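Local coordinates for periplasmic binding protein (PDB 4MO9) that probably captures a solute, such as an iron complex, outside the cytoplasmic membrane and delivers it to a membrane transporter for import, at residues S73-D76 with M81-H84; L189-K194 with F339-P344; A226-A231 with K332-E337. All blocks are in the same frame, centred on the assembly; numbering follows the deposited sequence.

How the contacts relate
Contact 1 lies in the lobe built on strands 41-42, 67-69, 118-122 and 143-147, beside the trimethylamine oxide pocket; contacts 2 and 3 lie on the opposite side of the chain's centre, their centres 32 and 30 Å from its own. Contact 3 is fully buried and apolar, alanines against Phe334 with Tyr335 alongside, and the buried Ala231 O, without a hydrogen-bond partner, faces C-H edges. It uses the end of helix 324-334, contact 2 the loop that follows, and Lys332 NZ of contact 3 bonds to Val342 O and Phe339 O of contact 2. In contact 2 a surface ion pair, its aspartate exposed, borders a buried phenylalanine. Contact 1 is intermediate, a glutamine amide stacked on a partly exposed tryptophan.

Contact 1. Residues S73-D76 with M81-H84; sequences SLQD and MWKH
The Gln75 side chain lies over one face of the Trp82 indole, where its CG stands almost directly above the five-membered ring, 3.3 Å from the centroid, a CH-pi contact. A bend at chi2 (89°) then carries the amide over the six-membered ring instead of straight past it. Amide and indole planes are only 16° apart, and Gln75 NE2 lies 3.7 Å from Trp82 CZ2. The same NE2 hydrogen-bonds to Asp71 O, which helps hold the amide flat on the ring. Glutamine suits the place because it offers methylenes and a flat polar end together at a partly exposed position.

The two segments belong to consecutive short helices, 73-77 and 79-88, which follow strand 67-69 of the parallel sheet in this lobe. The chain turns sharply between them, so residues only seven or eight apart in sequence, Gln75 and Leu74 on one side and Trp82 on the other, face each other.

Apolar packing fills the inner side. Trp82 CG is anti to its own N (chi1 -176°), which places the indole across the gap between the helices. There Leu74 meets it at about a right angle, its CB 3.9 Å from Trp82 CE3. Leu74 also packs on Phe52, while its neighbour Ser73 touches the bound trimethylamine oxide and hydrogen-bonds to Arg78 and Ser46 O.

Contact 2. Residues L189-K194 with F339-P344; sequences LDRVSK and FKDVDP
One face of the Phe339 ring carries the Arg191 side chain, whose CD stands over it, 4.1 Å from the ring centroid. The guanidinium beyond it is turned 36° from the ring, and its edge, not its face, receives the Asp341 carboxylate. The two flat ionic groups are nearly coplanar, 25° apart. Val192 CG2 approaches Phe339 CZ obliquely at 4.2 Å.

Arg191 sits near the end of helix 171-194, the long helix that joins the two lobes, an arrangement characteristic of TroA-like binding proteins. Its partners lie on the loop between helices 324-334 and 344-355, where Phe339 to Val342 form a type I beta turn closed by Val342 N to Phe339 O.

The salt bridge is an end-on, two-pronged grip. Arg191 NH1 donates to Asp341 OD1 at 2.8 Å and NH2 to OD2 at 2.9 Å, and each oxygen uses its syn lone pair. Arginine suits this place because its methylenes can lie on an aromatic ring while its charged end continues to an exposed acid. A bend at chi3 (-69°) in an otherwise extended chain turns the guanidinium onto the carboxylate. A methionine in its place might still cover part of the phenyl face but would probably leave the Asp341 charge without its mate and the turn less firmly tied to the helix.

Phe339 is buried, resting also on Ala331 of helix 324-334, as befits a large apolar ring beneath an ion pair at the surface. Beside Arg191 on its own helix, Asp190 OD1 pairs with Lys194 NZ, about one turn further on, at 2.7 Å. Arg191 NH1 serves a further acceptor besides Asp341 OD1, the backbone oxygen of Glu338.

Contact 3. Residues A226-A231 with K332-E337; sequences ALATMA and KTFYPE
Ala231 O is met by two aromatic edges at once: Phe334 CD2 and Tyr335 CE1 each come within 3.6 Å of it, and it lies near the plane of both rings. This carbonyl is buried and has no conventional hydrogen-bond partner, so the weakly positive C-H edges probably offer it partial compensation. It belongs to the first residue past helix 224-230, where the backbone has left helical geometry; Ala231 N is still tied back to Leu227 O at 3.0 Å.

The other half of the contact is apolar. Phe334 CZ lies 4.1 Å from Ala228 CB, and Phe334 CD2 lies 4.0 Å from Ala231 CB. Alanine suits both positions because its single methyl lets the bulky ring come close to the helix.

Helix 224-230 lies on the connection between two neighbouring parallel strands, 201-206 and 234-235, of the sheet in this lobe, a beta-alpha-beta crossover. Phe334, in the last turn of helix 324-334, also packs on Ile259 and Met261 of strand 259-263, so its ring bridges the crossover helix and the sheet.

Tyr335 follows where that helix ends. Its CG stands anti to the carbonyl carbon (chi1 -58°), which brings the ring alongside the end of helix 224-230. There a tyrosine can give an edge to Ala231 O and a hydroxyl to the chain beyond, for Tyr335 OH hydrogen-bonds to Gly232 O.

Contact 1. Residues S73-D76 with M81-H84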
ATOM      1  N   SER A  73      13.630   3.952   0.453  1.00 39.17           N
ATOM      2  CA  SER A  73      12.507   3.319  -0.233  1.00 36.93           C
ATOM      3  C   SER A  73      11.718   4.295  -1.125  1.00 36.07           C
ATOM      4  O   SER A  73      11.477   4.010  -2.310  1.00 35.09           O
ATOM      5  CB  SER A  73      11.599   2.637   0.800  1.00 38.79           C
ATOM      6  OG  SER A  73      10.368   2.239   0.232  1.00 46.76           O
ATOM      7  N   LEU A  74      11.337   5.447  -0.575  1.00 34.02           N
ATOM      8  CA  LEU A  74      10.605   6.446  -1.356  1.00 35.89           C
ATOM      9  C   LEU A  74      11.463   6.963  -2.503  1.00 36.80           C
ATOM     10  O   LEU A  74      11.034   6.946  -3.672  1.00 40.45           O
ATOM     11  CB  LEU A  74      10.132   7.615  -0.478  1.00 35.04           C
ATOM     12  CG  LEU A  74       9.112   7.326   0.632  1.00 34.28           C
ATOM     13  CD1 LEU A  74       8.857   8.574   1.469  1.00 32.50           C
ATOM     14  CD2 LEU A  74       7.804   6.811   0.056  1.00 36.04           C
ATOM     15  N   GLN A  75      12.676   7.412  -2.178  1.00 36.80           N
ATOM     16  CA  GLN A  75      13.602   7.944  -3.187  1.00 38.81           C
ATOM     17  C   GLN A  75      13.835   6.983  -4.358  1.00 41.79           C
ATOM     18  O   GLN A  75      13.907   7.404  -5.516  1.00 42.87           O
ATOM     19  CB  GLN A  75      14.953   8.291  -2.548  1.00 40.47           C
ATOM     20  CG  GLN A  75      14.899   9.315  -1.414  1.00 42.95           C
ATOM     21  CD  GLN A  75      14.673   8.696  -0.033  1.00 46.23           C
ATOM     22  OE1 GLN A  75      13.749   7.900   0.173  1.00 42.61           O
ATOM     23  NE2 GLN A  75      15.527   9.066   0.919  1.00 47.76           N
ATOM     24  N   ASP A  76      13.945   5.693  -4.057  1.00 41.92           N
ATOM     25  CA  ASP A  76      14.322   4.700  -5.061  1.00 45.42           C
ATOM     26  C   ASP A  76      13.142   4.088  -5.818  1.00 45.08           C
ATOM     27  O   ASP A  76      13.256   3.779  -7.001  1.00 46.21           O
ATOM     28  CB  ASP A  76      15.153   3.582  -4.419  1.00 46.47           C
ATOM     29  CG  ASP A  76      16.503   4.066  -3.917  1.00 52.83           C
ATOM     30  OD1 ASP A  76      16.904   5.204  -4.253  1.00 51.26           O
ATOM     31  OD2 ASP A  76      17.167   3.299  -3.185  1.00 59.07           O
HETATM   32  N   MSE A  81       6.422  10.396  -5.163  1.00 34.74           N
HETATM   33  CA  MSE A  81       6.022  10.742  -3.803  1.00 33.93           C
HETATM   34  C   MSE A  81       7.144  11.501  -3.081  1.00 35.83           C
HETATM   35  O   MSE A  81       6.895  12.503  -2.399  1.00 35.45           O
HETATM   36  CB  MSE A  81       5.643   9.482  -3.019  1.00 33.55           C
HETATM   37  CG  MSE A  81       4.354   8.833  -3.474  1.00 34.13           C
HETATM   38 SE   MSE A  81       4.002   7.213  -2.449  0.66 37.99          SE
HETATM   39  CE  MSE A  81       2.146   6.952  -2.992  1.00 40.78           C
ATOM     40  N   TRP A  82       8.378  11.032  -3.241  1.00 36.29           N
ATOM     41  CA  TRP A  82       9.530  11.705  -2.642  1.00 36.27           C
ATOM     42  C   TRP A  82       9.637  13.170  -3.072  1.00 37.08           C
ATOM     43  O   TRP A  82       9.887  14.039  -2.231  1.00 34.96           O
ATOM     44  CB  TRP A  82      10.833  10.957  -2.962  1.00 36.30           C
ATOM     45  CG  TRP A  82      12.031  11.549  -2.287  1.00 36.94           C
ATOM     46  CD1 TRP A  82      13.107  12.144  -2.880  1.00 39.20           C
ATOM     47  CD2 TRP A  82      12.261  11.616  -0.874  1.00 40.70           C
ATOM     48  NE1 TRP A  82      13.996  12.575  -1.918  1.00 41.38           N
ATOM     49  CE2 TRP A  82      13.502  12.258  -0.680  1.00 41.33           C
ATOM     50  CE3 TRP A  82      11.542  11.185   0.244  1.00 41.35           C
ATOM     51  CZ2 TRP A  82      14.039  12.483   0.594  1.00 43.92           C
ATOM     52  CZ3 TRP A  82      12.066  11.414   1.502  1.00 43.43           C
ATOM     53  CH2 TRP A  82      13.305  12.054   1.669  1.00 44.38           C
ATOM     54  N   LYS A  83       9.447  13.453  -4.365  1.00 36.71           N
ATOM     55  CA  LYS A  83       9.509  14.837  -4.838  1.00 41.17           C
ATOM     56  C   LYS A  83       8.399  15.674  -4.216  1.00 41.50           C
ATOM     57  O   LYS A  83       8.619  16.807  -3.785  1.00 43.10           O
ATOM     58  CB  LYS A  83       9.352  14.924  -6.361  1.00 47.39           C
ATOM     59  CG  LYS A  83      10.378  14.175  -7.184  1.00 55.10           C
ATOM     60  CD  LYS A  83       9.956  14.215  -8.671  1.00 59.83           C
ATOM     61  CE  LYS A  83      10.207  12.879  -9.371  1.00 59.58           C
ATOM     62  NZ  LYS A  83       9.230  12.632 -10.463  1.00 57.90           N
ATOM     63  N   HIS A  84       7.192  15.120  -4.204  1.00 38.62           N
ATOM     64  CA  HIS A  84       6.031  15.847  -3.720  1.00 39.75           C
ATOM     65  C   HIS A  84       6.195  16.153  -2.231  1.00 40.05           C
ATOM     66  O   HIS A  84       5.995  17.288  -1.782  1.00 38.58           O
ATOM     67  CB  HIS A  84       4.774  15.012  -3.948  1.00 39.39           C
ATOM     68  CG  HIS A  84       3.505  15.732  -3.629  1.00 44.33           C
ATOM     69  ND1 HIS A  84       3.039  16.788  -4.387  1.00 44.53           N
ATOM     70  CD2 HIS A  84       2.601  15.556  -2.635  1.00 44.60           C
ATOM     71  CE1 HIS A  84       1.907  17.229  -3.872  1.00 47.31           C
ATOM     72  NE2 HIS A  84       1.617  16.499  -2.805  1.00 46.30           N
TER

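Contact 2. Residues L189-K194 with F339-P344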
ATOM      1  N   LEU A 189     -16.592  -5.111   4.173  1.00 30.11           N
ATOM      2  CA  LEU A 189     -16.536  -6.539   4.470  1.00 30.17           C
ATOM      3  C   LEU A 189     -17.892  -7.085   4.912  1.00 31.93           C
ATOM      4  O   LEU A 189     -18.286  -8.176   4.499  1.00 33.73           O
ATOM      5  CB  LEU A 189     -15.442  -6.852   5.500  1.00 31.20           C
ATOM      6  CG  LEU A 189     -14.004  -6.577   5.054  1.00 33.54           C
ATOM      7  CD1 LEU A 189     -13.021  -6.849   6.169  1.00 35.75           C
ATOM      8  CD2 LEU A 189     -13.653  -7.419   3.837  1.00 35.85           C
ATOM      9  N   ASP A 190     -18.618  -6.329   5.737  1.00 30.60           N
ATOM     10  CA  ASP A 190     -19.962  -6.743   6.143  1.00 30.80           C
ATOM     11  C   ASP A 190     -20.897  -6.854   4.953  1.00 32.53           C
ATOM     12  O   ASP A 190     -21.619  -7.846   4.800  1.00 31.76           O
ATOM     13  CB  ASP A 190     -20.586  -5.747   7.114  1.00 32.40           C
ATOM     14  CG  ASP A 190     -21.913  -6.233   7.657  1.00 36.02           C
ATOM     15  OD1 ASP A 190     -21.970  -7.390   8.134  1.00 37.13           O
ATOM     16  OD2 ASP A 190     -22.911  -5.478   7.594  1.00 38.35           O
ATOM     17  N   ARG A 191     -20.914  -5.820   4.123  1.00 32.61           N
ATOM     18  CA  ARG A 191     -21.864  -5.789   3.016  1.00 35.42           C
ATOM     19  C   ARG A 191     -21.543  -6.901   2.014  1.00 32.16           C
ATOM     20  O   ARG A 191     -22.446  -7.599   1.560  1.00 34.69           O
ATOM     21  CB  ARG A 191     -21.905  -4.405   2.356  1.00 35.66           C
ATOM     22  CG  ARG A 191     -23.178  -4.155   1.538  1.00 44.01           C
ATOM     23  CD  ARG A 191     -23.253  -2.717   1.011  1.00 46.84           C
ATOM     24  NE  ARG A 191     -23.463  -1.745   2.087  1.00 46.65           N
ATOM     25  CZ  ARG A 191     -23.293  -0.430   1.960  1.00 45.47           C
ATOM     26  NH1 ARG A 191     -22.905   0.083   0.797  1.00 46.27           N
ATOM     27  NH2 ARG A 191     -23.508   0.373   2.991  1.00 41.50           N
ATOM     28  N   VAL A 192     -20.260  -7.090   1.709  1.00 30.33           N
ATOM     29  CA  VAL A 192     -19.822  -8.166   0.810  1.00 33.61           C
ATOM     30  C   VAL A 192     -20.304  -9.539   1.287  1.00 35.44           C
ATOM     31  O   VAL A 192     -20.776 -10.364   0.486  1.00 36.04           O
ATOM     32  CB  VAL A 192     -18.281  -8.184   0.638  1.00 39.08           C
ATOM     33  CG1 VAL A 192     -17.809  -9.543   0.131  1.00 38.97           C
ATOM     34  CG2 VAL A 192     -17.831  -7.073  -0.302  1.00 37.98           C
ATOM     35  N   SER A 193     -20.224  -9.768   2.597  1.00 33.59           N
ATOM     36  CA  SER A 193     -20.623 -11.049   3.173  1.00 32.43           C
ATOM     37  C   SER A 193     -22.107 -11.321   3.001  1.00 34.69           C
ATOM     38  O   SER A 193     -22.543 -12.478   3.061  1.00 39.83           O
ATOM     39  CB  SER A 193     -20.244 -11.123   4.666  1.00 36.23           C
ATOM     40  OG  SER A 193     -21.196 -10.437   5.478  1.00 35.77           O
ATOM     41  N   LYS A 194     -22.894 -10.267   2.791  1.00 33.08           N
ATOM     42  CA  LYS A 194     -24.343 -10.423   2.665  1.00 37.13           C
ATOM     43  C   LYS A 194     -24.854 -10.358   1.225  1.00 36.48           C
ATOM     44  O   LYS A 194     -26.051 -10.527   0.976  1.00 38.17           O
ATOM     45  CB  LYS A 194     -25.068  -9.410   3.554  1.00 42.38           C
ATOM     46  CG  LYS A 194     -25.085  -9.832   5.013  1.00 45.53           C
ATOM     47  CD  LYS A 194     -24.989  -8.648   5.960  1.00 48.98           C
ATOM     48  CE  LYS A 194     -24.754  -9.140   7.394  1.00 51.54           C
ATOM     49  NZ  LYS A 194     -24.544  -8.032   8.364  1.00 51.06           N
ATOM     50  N   PHE A 339     -22.891  -0.299  -3.723  1.00 38.17           N
ATOM     51  CA  PHE A 339     -21.936   0.616  -3.101  1.00 35.88           C
ATOM     52  C   PHE A 339     -22.003   2.057  -3.621  1.00 36.45           C
ATOM     53  O   PHE A 339     -20.967   2.726  -3.737  1.00 35.36           O
ATOM     54  CB  PHE A 339     -20.510   0.059  -3.217  1.00 37.32           C
ATOM     55  CG  PHE A 339     -20.245  -1.123  -2.316  1.00 37.29           C
ATOM     56  CD1 PHE A 339     -19.785  -0.934  -1.027  1.00 38.64           C
ATOM     57  CD2 PHE A 339     -20.468  -2.420  -2.763  1.00 39.18           C
ATOM     58  CE1 PHE A 339     -19.540  -2.025  -0.184  1.00 40.40           C
ATOM     59  CE2 PHE A 339     -20.231  -3.517  -1.940  1.00 40.68           C
ATOM     60  CZ  PHE A 339     -19.762  -3.319  -0.642  1.00 40.73           C
ATOM     61  N   LYS A 340     -23.220   2.537  -3.891  1.00 38.58           N
ATOM     62  CA  LYS A 340     -23.430   3.909  -4.356  1.00 44.35           C
ATOM     63  C   LYS A 340     -23.098   4.918  -3.268  1.00 43.41           C
ATOM     64  O   LYS A 340     -22.808   6.083  -3.559  1.00 43.03           O
ATOM     65  CB  LYS A 340     -24.876   4.125  -4.823  1.00 50.54           C
ATOM     66  CG  LYS A 340     -25.328   3.165  -5.908  1.00 53.89           C
ATOM     67  CD  LYS A 340     -26.634   3.609  -6.570  1.00 59.67           C
ATOM     68  CE  LYS A 340     -26.405   4.787  -7.516  1.00 65.35           C
ATOM     69  NZ  LYS A 340     -27.544   4.988  -8.469  1.00 70.63           N
ATOM     70  N   ASP A 341     -23.139   4.468  -2.017  1.00 42.29           N
ATOM     71  CA  ASP A 341     -22.889   5.344  -0.879  1.00 41.70           C
ATOM     72  C   ASP A 341     -21.405   5.393  -0.521  1.00 41.58           C
ATOM     73  O   ASP A 341     -21.014   5.986   0.499  1.00 45.45           O
ATOM     74  CB  ASP A 341     -23.721   4.891   0.332  1.00 44.53           C
ATOM     75  CG  ASP A 341     -23.395   3.469   0.773  1.00 45.47           C
ATOM     76  OD1 ASP A 341     -22.770   2.724  -0.009  1.00 43.92           O
ATOM     77  OD2 ASP A 341     -23.767   3.091   1.908  1.00 49.32           O
ATOM     78  N   VAL A 342     -20.576   4.768  -1.350  1.00 38.57           N
ATOM     79  CA  VAL A 342     -19.138   4.739  -1.101  1.00 38.32           C
ATOM     80  C   VAL A 342     -18.369   5.462  -2.210  1.00 40.38           C
ATOM     81  O   VAL A 342     -18.663   5.273  -3.384  1.00 41.07           O
ATOM     82  CB  VAL A 342     -18.644   3.283  -0.937  1.00 38.70           C
ATOM     83  CG1 VAL A 342     -17.153   3.184  -1.139  1.00 38.11           C
ATOM     84  CG2 VAL A 342     -19.032   2.749   0.449  1.00 38.97           C
ATOM     85  N   ASP A 343     -17.396   6.294  -1.836  1.00 41.50           N
ATOM     86  CA  ASP A 343     -16.585   7.031  -2.812  1.00 40.97           C
ATOM     87  C   ASP A 343     -15.097   6.866  -2.495  1.00 38.18           C
ATOM     88  O   ASP A 343     -14.544   7.606  -1.669  1.00 35.91           O
ATOM     89  CB  ASP A 343     -16.967   8.515  -2.806  1.00 42.97           C
ATOM     90  CG  ASP A 343     -16.306   9.302  -3.937  1.00 45.99           C
ATOM     91  OD1 ASP A 343     -15.214   8.912  -4.411  1.00 42.97           O
ATOM     92  OD2 ASP A 343     -16.883  10.331  -4.348  1.00 51.19           O
ATOM     93  N   PRO A 344     -14.444   5.901  -3.159  1.00 34.30           N
ATOM     94  CA  PRO A 344     -13.068   5.517  -2.821  1.00 32.95           C
ATOM     95  C   PRO A 344     -12.079   6.660  -3.043  1.00 34.63           C
ATOM     96  O   PRO A 344     -11.138   6.809  -2.253  1.00 31.17           O
ATOM     97  CB  PRO A 344     -12.783   4.334  -3.759  1.00 35.78           C
ATOM     98  CG  PRO A 344     -14.156   3.847  -4.202  1.00 37.72           C
ATOM     99  CD  PRO A 344     -15.010   5.077  -4.242  1.00 37.81           C
TER

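Contact 3. Residues A226-A231 with K332-E337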
ATOM      1  N   ALA A 226      -5.687 -11.382  -2.898  1.00 32.56           N
ATOM      2  CA  ALA A 226      -6.348 -11.555  -1.605  1.00 34.02           C
ATOM      3  C   ALA A 226      -7.408 -10.475  -1.401  1.00 33.57           C
ATOM      4  O   ALA A 226      -8.518 -10.757  -0.935  1.00 32.67           O
ATOM      5  CB  ALA A 226      -5.335 -11.537  -0.461  1.00 37.13           C
ATOM      6  N   LEU A 227      -7.057  -9.235  -1.732  1.00 30.91           N
ATOM      7  CA  LEU A 227      -7.977  -8.118  -1.581  1.00 29.99           C
ATOM      8  C   LEU A 227      -9.205  -8.281  -2.476  1.00 31.47           C
ATOM      9  O   LEU A 227     -10.335  -8.025  -2.043  1.00 31.27           O
ATOM     10  CB  LEU A 227      -7.271  -6.802  -1.903  1.00 29.02           C
ATOM     11  CG  LEU A 227      -6.162  -6.387  -0.935  1.00 28.91           C
ATOM     12  CD1 LEU A 227      -5.399  -5.195  -1.509  1.00 30.20           C
ATOM     13  CD2 LEU A 227      -6.753  -6.029   0.412  1.00 29.62           C
ATOM     14  N   ALA A 228      -8.994  -8.705  -3.716  1.00 31.17           N
ATOM     15  CA  ALA A 228     -10.121  -8.886  -4.640  1.00 29.90           C
ATOM     16  C   ALA A 228     -11.072  -9.974  -4.135  1.00 31.53           C
ATOM     17  O   ALA A 228     -12.296  -9.836  -4.211  1.00 33.83           O
ATOM     18  CB  ALA A 228      -9.613  -9.224  -6.026  1.00 31.11           C
ATOM     19  N   THR A 229     -10.505 -11.055  -3.615  1.00 32.31           N
ATOM     20  CA  THR A 229     -11.308 -12.120  -3.016  1.00 34.79           C
ATOM     21  C   THR A 229     -12.133 -11.632  -1.815  1.00 33.92           C
ATOM     22  O   THR A 229     -13.321 -11.950  -1.699  1.00 32.68           O
ATOM     23  CB  THR A 229     -10.416 -13.297  -2.601  1.00 37.92           C
ATOM     24  OG1 THR A 229      -9.821 -13.861  -3.779  1.00 37.53           O
ATOM     25  CG2 THR A 229     -11.231 -14.366  -1.883  1.00 39.20           C
HETATM   26  N   MSE A 230     -11.515 -10.852  -0.931  1.00 31.54           N
HETATM   27  CA  MSE A 230     -12.225 -10.330   0.235  1.00 31.88           C
HETATM   28  C   MSE A 230     -13.347  -9.378  -0.156  1.00 33.43           C
HETATM   29  O   MSE A 230     -14.337  -9.239   0.571  1.00 32.76           O
HETATM   30  CB  MSE A 230     -11.256  -9.607   1.177  1.00 30.70           C
HETATM   31  CG  MSE A 230     -10.123 -10.482   1.673  1.00 35.96           C
HETATM   32 SE   MSE A 230      -9.073  -9.552   3.061  0.71 52.62          SE
HETATM   33  CE  MSE A 230     -10.578  -9.088   4.205  1.00 35.92           C
ATOM     34  N   ALA A 231     -13.172  -8.709  -1.296  1.00 30.13           N
ATOM     35  CA  ALA A 231     -14.147  -7.755  -1.803  1.00 31.10           C
ATOM     36  C   ALA A 231     -15.185  -8.447  -2.685  1.00 33.15           C
ATOM     37  O   ALA A 231     -15.986  -7.778  -3.337  1.00 35.46           O
ATOM     38  CB  ALA A 231     -13.446  -6.651  -2.591  1.00 29.21           C
ATOM     39  N   LYS A 332     -16.767  -1.591  -4.734  1.00 30.35           N
ATOM     40  CA  LYS A 332     -17.596  -0.729  -5.582  1.00 34.62           C
ATOM     41  C   LYS A 332     -17.451  -1.079  -7.069  1.00 35.16           C
ATOM     42  O   LYS A 332     -18.412  -0.952  -7.842  1.00 33.56           O
ATOM     43  CB  LYS A 332     -17.259   0.749  -5.326  1.00 38.19           C
ATOM     44  CG  LYS A 332     -18.060   1.768  -6.132  1.00 39.13           C
ATOM     45  CD  LYS A 332     -17.627   3.189  -5.736  1.00 38.01           C
ATOM     46  CE  LYS A 332     -18.491   4.274  -6.362  1.00 37.83           C
ATOM     47  NZ  LYS A 332     -19.818   4.434  -5.700  1.00 37.36           N
ATOM     48  N   THR A 333     -16.264  -1.536  -7.473  1.00 33.09           N
ATOM     49  CA  THR A 333     -16.035  -1.917  -8.878  1.00 33.65           C
ATOM     50  C   THR A 333     -16.777  -3.212  -9.193  1.00 34.78           C
ATOM     51  O   THR A 333     -17.443  -3.336 -10.231  1.00 34.92           O
ATOM     52  CB  THR A 333     -14.528  -2.106  -9.159  1.00 33.44           C
ATOM     53  OG1 THR A 333     -13.858  -0.843  -9.027  1.00 33.86           O
ATOM     54  CG2 THR A 333     -14.280  -2.672 -10.565  1.00 33.94           C
ATOM     55  N   PHE A 334     -16.664  -4.176  -8.281  1.00 34.22           N
ATOM     56  CA  PHE A 334     -17.324  -5.465  -8.443  1.00 35.68           C
ATOM     57  C   PHE A 334     -18.840  -5.378  -8.268  1.00 39.55           C
ATOM     58  O   PHE A 334     -19.575  -6.088  -8.944  1.00 30.81           O
ATOM     59  CB  PHE A 334     -16.742  -6.496  -7.471  1.00 31.98           C
ATOM     60  CG  PHE A 334     -15.249  -6.659  -7.584  1.00 33.62           C
ATOM     61  CD1 PHE A 334     -14.619  -6.504  -8.807  1.00 34.44           C
ATOM     62  CD2 PHE A 334     -14.472  -6.953  -6.461  1.00 34.44           C
ATOM     63  CE1 PHE A 334     -13.243  -6.641  -8.921  1.00 36.84           C
ATOM     64  CE2 PHE A 334     -13.093  -7.090  -6.570  1.00 33.89           C
ATOM     65  CZ  PHE A 334     -12.480  -6.933  -7.813  1.00 35.18           C
ATOM     66  N   TYR A 335     -19.299  -4.527  -7.346  1.00 36.98           N
ATOM     67  CA  TYR A 335     -20.734  -4.421  -7.042  1.00 39.11           C
ATOM     68  C   TYR A 335     -21.230  -2.967  -6.985  1.00 39.29           C
ATOM     69  O   TYR A 335     -21.556  -2.463  -5.900  1.00 37.07           O
ATOM     70  CB  TYR A 335     -21.027  -5.122  -5.704  1.00 36.25           C
ATOM     71  CG  TYR A 335     -20.637  -6.587  -5.674  1.00 35.91           C
ATOM     72  CD1 TYR A 335     -19.444  -6.994  -5.101  1.00 38.19           C
ATOM     73  CD2 TYR A 335     -21.465  -7.565  -6.223  1.00 39.58           C
ATOM     74  CE1 TYR A 335     -19.074  -8.331  -5.068  1.00 39.03           C
ATOM     75  CE2 TYR A 335     -21.108  -8.912  -6.192  1.00 39.10           C
ATOM     76  CZ  TYR A 335     -19.910  -9.288  -5.614  1.00 37.72           C
ATOM     77  OH  TYR A 335     -19.535 -10.616  -5.564  1.00 34.51           O
ATOM     78  N   PRO A 336     -21.287  -2.296  -8.151  1.00 38.06           N
ATOM     79  CA  PRO A 336     -21.549  -0.853  -8.265  1.00 38.30           C
ATOM     80  C   PRO A 336     -22.833  -0.380  -7.584  1.00 39.38           C
ATOM     81  O   PRO A 336     -22.816   0.641  -6.887  1.00 39.90           O
ATOM     82  CB  PRO A 336     -21.656  -0.636  -9.783  1.00 42.33           C
ATOM     83  CG  PRO A 336     -20.808  -1.712 -10.368  1.00 44.87           C
ATOM     84  CD  PRO A 336     -20.976  -2.904  -9.456  1.00 39.73           C
ATOM     85  N   GLU A 337     -23.930  -1.104  -7.790  1.00 43.18           N
ATOM     86  CA  GLU A 337     -25.223  -0.703  -7.249  1.00 48.78           C
ATOM     87  C   GLU A 337     -25.317  -0.917  -5.740  1.00 49.25           C
ATOM     88  O   GLU A 337     -26.117  -0.260  -5.066  1.00 52.90           O
ATOM     89  CB  GLU A 337     -26.356  -1.442  -7.966  1.00 57.53           C
ATOM     90  CG  GLU A 337     -26.402  -1.188  -9.468  1.00 66.58           C
ATOM     91  CD  GLU A 337     -26.892   0.213  -9.821  1.00 74.31           C
ATOM     92  OE1 GLU A 337     -26.603   0.675 -10.949  1.00 78.77           O
ATOM     93  OE2 GLU A 337     -27.576   0.844  -8.979  1.00 74.27           O
TER